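Local coordinates for probable TonB-dependent siderophore receptor PiuA (PDB 5FP1), which probably binds iron-chelating siderophores, possibly ferric enterobactin, at the outer membrane as the first step of iron uptake, at residues A[589-594]-A[619-624]; A[643-648]-A[661-666]. One frame throughout, in Å; residues are numbered along the deposited sequence.

Contact 1 (A[589-594]-A[619-624]). With C8E ((hydroxyethyloxy)tri(ethyloxy)octane), chain I.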
loop_
_atom_site.group_PDB
_atom_site.type_symbol
_atom_site.label_atom_id
_atom_site.label_comp_id
_atom_site.label_asym_id
_atom_site.label_seq_id
_atom_site.Cartn_x
_atom_site.Cartn_y
_atom_site.Cartn_z
ATOM N N THR A 589 -0.298 -18.468 1.832
ATOM C CA THR A 589 -1.650 -18.218 1.342
ATOM C C THR A 589 -1.918 -18.944 0.046
ATOM O O THR A 589 -1.026 -19.083 -0.792
ATOM C CB THR A 589 -1.943 -16.685 1.208
ATOM O OG1 THR A 589 -3.339 -16.476 0.944
ATOM C CG2 THR A 589 -1.106 -16.036 0.111
ATOM N N TYR A 590 -3.139 -19.451 -0.073
ATOM C CA TYR A 590 -3.654 -20.021 -1.293
ATOM C C TYR A 590 -4.868 -19.202 -1.708
ATOM O O TYR A 590 -5.778 -18.964 -0.911
ATOM C CB TYR A 590 -4.031 -21.501 -1.089
ATOM C CG TYR A 590 -4.387 -22.167 -2.382
ATOM C CD1 TYR A 590 -5.637 -22.014 -2.944
ATOM C CD2 TYR A 590 -3.446 -22.918 -3.075
ATOM C CE1 TYR A 590 -5.942 -22.587 -4.171
ATOM C CE2 TYR A 590 -3.743 -23.493 -4.280
ATOM C CZ TYR A 590 -4.993 -23.332 -4.822
ATOM O OH TYR A 590 -5.271 -23.928 -6.028
ATOM N N LEU A 591 -4.869 -18.721 -2.947
ATOM C CA LEU A 591 -5.908 -17.817 -3.393
ATOM C C LEU A 591 -6.458 -18.253 -4.732
ATOM O O LEU A 591 -5.818 -18.080 -5.776
ATOM C CB LEU A 591 -5.370 -16.379 -3.498
ATOM C CG LEU A 591 -4.815 -15.779 -2.220
ATOM C CD1 LEU A 591 -4.023 -14.507 -2.511
ATOM C CD2 LEU A 591 -5.952 -15.472 -1.276
ATOM N N ASP A 592 -7.658 -18.802 -4.701
ATOM C CA ASP A 592 -8.335 -19.258 -5.890
ATOM C C ASP A 592 -9.289 -18.159 -6.375
ATOM O O ASP A 592 -10.419 -18.019 -5.893
ATOM C CB ASP A 592 -9.071 -20.562 -5.585
ATOM C CG ASP A 592 -9.773 -21.137 -6.793
ATOM O OD1 ASP A 592 -9.428 -20.795 -7.934
ATOM O OD2 ASP A 592 -10.720 -21.906 -6.587
ATOM N N SER A 593 -8.800 -17.343 -7.313
ATOM C CA SER A 593 -9.527 -16.157 -7.744
ATOM C C SER A 593 -10.263 -16.438 -9.029
ATOM O O SER A 593 -9.823 -17.226 -9.831
ATOM C CB SER A 593 -8.564 -14.954 -7.929
ATOM O OG SER A 593 -7.594 -15.192 -8.944
ATOM N N GLU A 594 -11.358 -15.728 -9.251
ATOM C CA GLU A 594 -12.149 -15.925 -10.434
ATOM C C GLU A 594 -12.852 -14.657 -10.863
ATOM O O GLU A 594 -13.571 -14.009 -10.095
ATOM C CB GLU A 594 -13.192 -17.027 -10.185
ATOM C CG GLU A 594 -14.069 -17.308 -11.368
ATOM C CD GLU A 594 -15.215 -18.231 -10.983
ATOM O OE1 GLU A 594 -16.285 -17.761 -10.529
ATOM O OE2 GLU A 594 -14.995 -19.432 -11.069
ATOM N N PRO A 619 -6.264 -10.791 -12.200
ATOM C CA PRO A 619 -4.934 -10.205 -12.232
ATOM C C PRO A 619 -4.473 -9.751 -10.868
ATOM O O PRO A 619 -5.284 -9.552 -9.946
ATOM C CB PRO A 619 -5.088 -8.981 -13.158
ATOM C CG PRO A 619 -6.546 -8.725 -13.293
ATOM C CD PRO A 619 -7.301 -9.929 -12.799
ATOM N N ASN A 620 -3.161 -9.613 -10.734
ATOM C CA ASN A 620 -2.567 -9.101 -9.530
ATOM C C ASN A 620 -2.877 -9.967 -8.304
ATOM O O ASN A 620 -2.932 -9.465 -7.179
ATOM C CB ASN A 620 -3.002 -7.646 -9.337
ATOM C CG ASN A 620 -2.843 -6.823 -10.612
ATOM O OD1 ASN A 620 -3.816 -6.307 -11.160
ATOM N ND2 ASN A 620 -1.628 -6.770 -11.135
ATOM N N VAL A 621 -3.077 -11.260 -8.535
ATOM C CA VAL A 621 -3.155 -12.227 -7.443
ATOM C C VAL A 621 -2.590 -13.595 -7.774
ATOM O O VAL A 621 -2.983 -14.264 -8.739
ATOM C CB VAL A 621 -4.567 -12.321 -6.769
ATOM C CG1 VAL A 621 -5.677 -12.224 -7.751
ATOM C CG2 VAL A 621 -4.724 -13.629 -5.997
ATOM N N PRO A 622 -1.622 -14.029 -6.967
ATOM C CA PRO A 622 -1.031 -15.338 -7.187
ATOM C C PRO A 622 -1.884 -16.428 -6.575
ATOM O O PRO A 622 -2.537 -16.209 -5.547
ATOM C CB PRO A 622 0.283 -15.252 -6.433
ATOM C CG PRO A 622 -0.038 -14.330 -5.266
ATOM C CD PRO A 622 -1.036 -13.341 -5.811
ATOM N N LYS A 623 -1.863 -17.609 -7.182
ATOM C CA LYS A 623 -2.605 -18.732 -6.621
ATOM C C LYS A 623 -2.036 -19.167 -5.270
ATOM O O LYS A 623 -2.777 -19.632 -4.396
ATOM C CB LYS A 623 -2.575 -19.913 -7.588
ATOM C CG LYS A 623 -3.748 -20.857 -7.428
ATOM C CD LYS A 623 -3.948 -21.697 -8.678
ATOM C CE LYS A 623 -4.452 -20.861 -9.838
ATOM N NZ LYS A 623 -4.218 -21.565 -11.130
ATOM N N GLN A 624 -0.719 -19.065 -5.135
ATOM C CA GLN A 624 -0.015 -19.386 -3.883
ATOM C C GLN A 624 1.064 -18.362 -3.646
ATOM O O GLN A 624 1.664 -17.866 -4.607
ATOM C CB GLN A 624 0.678 -20.755 -3.951
ATOM C CG GLN A 624 -0.259 -21.930 -4.042
ATOM C CD GLN A 624 0.476 -23.228 -3.784
ATOM O OE1 GLN A 624 0.640 -23.644 -2.641
ATOM N NE2 GLN A 624 0.947 -23.859 -4.852
HETATM C C1 C8E I . 5.493 -22.920 2.670
HETATM C C2 C8E I . 5.486 -23.899 1.513
HETATM C C3 C8E I . 5.640 -23.211 0.160
HETATM C C4 C8E I . 4.615 -23.761 -0.828
HETATM C C5 C8E I . 5.053 -23.612 -2.282
HETATM C C6 C8E I . 4.590 -24.832 -3.070
HETATM C C7 C8E I . 4.734 -24.656 -4.575
HETATM C C8 C8E I . 3.855 -25.671 -5.297
HETATM O O9 C8E I . 3.732 -25.296 -6.665
HETATM O O HOH W 1 -5.534 -16.453 -8.070
#
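Tyr590 and Gln624 face each other as an antiparallel non-hydrogen-bonded pair with their CA atoms 4.5 Å apart, where the loop before strand 624-635 runs into the barrel wall beside strand 582-597. One residue further, Leu591 N donates to Lys623 O at 2.7 Å, nearly straight at the hydrogen (168°) but from above the carbonyl plane. The same Lys623 O lies over one face of the Tyr590 ring, displaced toward its rim. With CG opposite the backbone N (chi1 -172°), the ring runs alongside the Lys623 chain, and Tyr590 OH ends 3.7 Å from Lys623 CG. From the same side of the ring plane, obliquely, Gln624 CG approaches Tyr590 CD2 at 3.5 Å, with the amide turned 49° from the ring; beyond it, Gln624 OE1 bonds to Tyr588 OH while NE2 touches the detergent tail at C8. On the opposite side of the strand, Leu591 CD1 meets Val621 CG2 at 3.7 Å, and Val621 CG1 packs against the Ser593 hydroxyl, which is also bonded to Met618 N. A water links Leu591 O (2.8 Å) with Ser593 OG (2.6 Å) and reaches the loop only weakly at Val621 O, which Gln617 NE2 also bonds. Away from Lys623 O, direct strand bonding thus gives way to water and apolar contact where the two segments diverge, and regular pairing starts only at Gln624.

Contact 2 (A[643-648]-A[661-666])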
loop_
_atom_site.group_PDB
_atom_site.type_symbol
_atom_site.label_atom_id
_atom_site.label_comp_id
_atom_site.label_asym_id
_atom_site.label_seq_id
_atom_site.Cartn_x
_atom_site.Cartn_y
_atom_site.Cartn_z
ATOM N N GLY A 643 15.757 -15.137 5.224
ATOM C CA GLY A 643 14.404 -14.989 4.704
ATOM C C GLY A 643 14.235 -15.615 3.359
ATOM O O GLY A 643 15.205 -15.772 2.587
ATOM N N ALA A 644 12.999 -15.995 3.071
ATOM C CA ALA A 644 12.609 -16.461 1.755
ATOM C C ALA A 644 11.232 -15.871 1.460
ATOM O O ALA A 644 10.368 -15.869 2.331
ATOM C CB ALA A 644 12.538 -17.978 1.710
ATOM N N VAL A 645 11.057 -15.372 0.241
ATOM C CA VAL A 645 9.775 -14.853 -0.276
ATOM C C VAL A 645 9.463 -15.607 -1.570
ATOM O O VAL A 645 10.278 -15.610 -2.498
ATOM C CB VAL A 645 9.890 -13.327 -0.563
ATOM C CG1 VAL A 645 8.650 -12.785 -1.263
ATOM C CG2 VAL A 645 10.092 -12.572 0.744
ATOM N N TYR A 646 8.297 -16.248 -1.619
ATOM C CA TYR A 646 7.843 -16.986 -2.759
ATOM C C TYR A 646 6.503 -16.443 -3.249
ATOM O O TYR A 646 5.599 -16.182 -2.470
ATOM C CB TYR A 646 7.652 -18.464 -2.404
ATOM C CG TYR A 646 6.725 -19.178 -3.347
ATOM C CD1 TYR A 646 7.130 -19.529 -4.637
ATOM C CD2 TYR A 646 5.435 -19.507 -2.956
ATOM C CE1 TYR A 646 6.261 -20.172 -5.508
ATOM C CE2 TYR A 646 4.580 -20.162 -3.806
ATOM C CZ TYR A 646 4.989 -20.497 -5.073
ATOM O OH TYR A 646 4.086 -21.137 -5.885
ATOM N N SER A 647 6.365 -16.360 -4.550
ATOM C CA SER A 647 5.068 -16.112 -5.180
ATOM C C SER A 647 4.909 -16.974 -6.406
ATOM O O SER A 647 5.863 -17.174 -7.167
ATOM C CB SER A 647 4.948 -14.650 -5.587
ATOM O OG SER A 647 3.651 -14.384 -6.148
ATOM N N ASP A 648 3.708 -17.477 -6.623
ATOM C CA ASP A 648 3.382 -18.080 -7.909
ATOM C C ASP A 648 3.291 -16.956 -8.961
ATOM O O ASP A 648 3.404 -15.754 -8.641
ATOM C CB ASP A 648 2.084 -18.826 -7.798
ATOM C CG ASP A 648 1.899 -19.892 -8.890
ATOM O OD1 ASP A 648 2.771 -20.094 -9.767
ATOM O OD2 ASP A 648 0.847 -20.516 -8.853
ATOM N N PRO A 661 6.426 -14.581 -14.124
ATOM C CA PRO A 661 6.524 -15.943 -13.589
ATOM C C PRO A 661 6.686 -16.010 -12.085
ATOM O O PRO A 661 6.999 -15.003 -11.430
ATOM C CB PRO A 661 7.772 -16.522 -14.283
ATOM C CG PRO A 661 8.550 -15.341 -14.739
ATOM C CD PRO A 661 7.556 -14.243 -15.006
ATOM N N SER A 662 6.502 -17.208 -11.539
ATOM C CA SER A 662 6.797 -17.468 -10.139
ATOM C C SER A 662 8.248 -17.211 -9.812
ATOM O O SER A 662 9.110 -17.203 -10.692
ATOM C CB SER A 662 6.489 -18.930 -9.807
ATOM O OG SER A 662 7.349 -19.775 -10.542
ATOM N N TYR A 663 8.528 -17.012 -8.539
ATOM C CA TYR A 663 9.879 -16.755 -8.078
ATOM C C TYR A 663 10.021 -17.052 -6.589
ATOM O O TYR A 663 9.043 -17.051 -5.826
ATOM C CB TYR A 663 10.282 -15.280 -8.311
ATOM C CG TYR A 663 9.429 -14.290 -7.532
ATOM C CD1 TYR A 663 9.733 -13.954 -6.235
ATOM C CD2 TYR A 663 8.297 -13.737 -8.090
ATOM C CE1 TYR A 663 8.947 -13.066 -5.509
ATOM C CE2 TYR A 663 7.504 -12.846 -7.375
ATOM C CZ TYR A 663 7.818 -12.522 -6.082
ATOM O OH TYR A 663 7.018 -11.619 -5.371
ATOM N N VAL A 664 11.271 -17.250 -6.186
ATOM C CA VAL A 664 11.689 -17.215 -4.795
ATOM C C VAL A 664 12.882 -16.286 -4.654
ATOM O O VAL A 664 13.818 -16.331 -5.447
ATOM C CB VAL A 664 12.123 -18.616 -4.310
ATOM C CG1 VAL A 664 12.434 -18.571 -2.831
ATOM C CG2 VAL A 664 11.031 -19.615 -4.584
ATOM N N ARG A 665 12.845 -15.443 -3.639
ATOM C CA ARG A 665 13.857 -14.435 -3.395
ATOM C C ARG A 665 14.327 -14.634 -1.973
ATOM O O ARG A 665 13.495 -14.769 -1.073
ATOM C CB ARG A 665 13.265 -13.035 -3.542
ATOM C CG ARG A 665 14.111 -11.907 -2.963
ATOM C CD ARG A 665 13.278 -10.990 -2.080
ATOM N NE ARG A 665 14.089 -10.062 -1.286
ATOM C CZ ARG A 665 14.362 -8.811 -1.625
ATOM N NH1 ARG A 665 13.859 -8.294 -2.735
ATOM N NH2 ARG A 665 15.095 -8.058 -0.825
ATOM N N TYR A 666 15.643 -14.665 -1.776
ATOM C CA TYR A 666 16.244 -14.861 -0.452
ATOM C C TYR A 666 16.900 -13.616 0.108
ATOM O O TYR A 666 17.398 -12.755 -0.626
ATOM C CB TYR A 666 17.308 -15.968 -0.537
ATOM C CG TYR A 666 16.756 -17.255 -1.069
ATOM C CD1 TYR A 666 16.023 -18.097 -0.262
ATOM C CD2 TYR A 666 16.946 -17.618 -2.385
ATOM C CE1 TYR A 666 15.501 -19.280 -0.750
ATOM C CE2 TYR A 666 16.420 -18.783 -2.885
ATOM C CZ TYR A 666 15.710 -19.615 -2.054
ATOM O OH TYR A 666 15.183 -20.783 -2.551
HETATM O O HOH W 2 4.907 -13.665 -9.786
#
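Val645 and Arg665 bond to each other twice through their backbones, as do Ser647 and Tyr663, in the antiparallel beta hairpin of strands 638-651 and 659-673, part of the transmembrane barrel characteristic of TonB-dependent receptors. Tyr663 is the side chain to follow. Its chi1 of 63° sets CG between the backbone N and the carbonyl carbon, which folds the ring back across the neighbouring strand. From CB the path leads to CG, and along one flank CD1 and CE1 pass Val645 O, with CE1 4.3 Å from Val645 CG1. Along the other, CE2 lies 3.6 Å from Ser647 CB, and CZ is equally close to it. At the tip, OH remains 3.7 Å from the same Ser647 CB. Ser647 N sits over the centre of the ring, although its hydrogen goes to Tyr663 O at 3.0 Å. Outside the hairpin, the Tyr663 ring stacks with Tyr692, whose hydroxyl bonds to Arg665 NH1; Arg665 NE forms a salt bridge with Asp667, two residues on along its own strand. On the sheet face carrying Tyr646, Val664 CG2 comes to the edge of that ring, 3.9 Å from CD1. Tyr646 also touches a bound detergent, in keeping with a membrane-facing surface. At the Asp648 end of the pair, one water donates to both Asp648 O (2.8 Å) and Pro661 O, while Ser647 OG donates to Asp648 O in the carbonyl plane, on a lone pair.

Overall arrangement
Contact 1 and contact 2 follow each other along the chain in the same barrel wall, their centres about 15 Å apart, and strand 638-651 joins them. The seam between them is direct: Gln624 O lies 2.9 Å from Asp648 N, a probable hydrogen bond that pairs the end of the loop in contact 1 with Asp648 on strand 638-651. Beside it, Pro622 CB packs 3.5 Å from Ser647 OG, and Lys623 CB comes within 3.7 Å of Asp648 OD2. Gln624 and Tyr646, one from each contact, both touch bound detergent, consistent with the outer, lipid-facing side of the barrel. Neither contact holds a siderophore in this model.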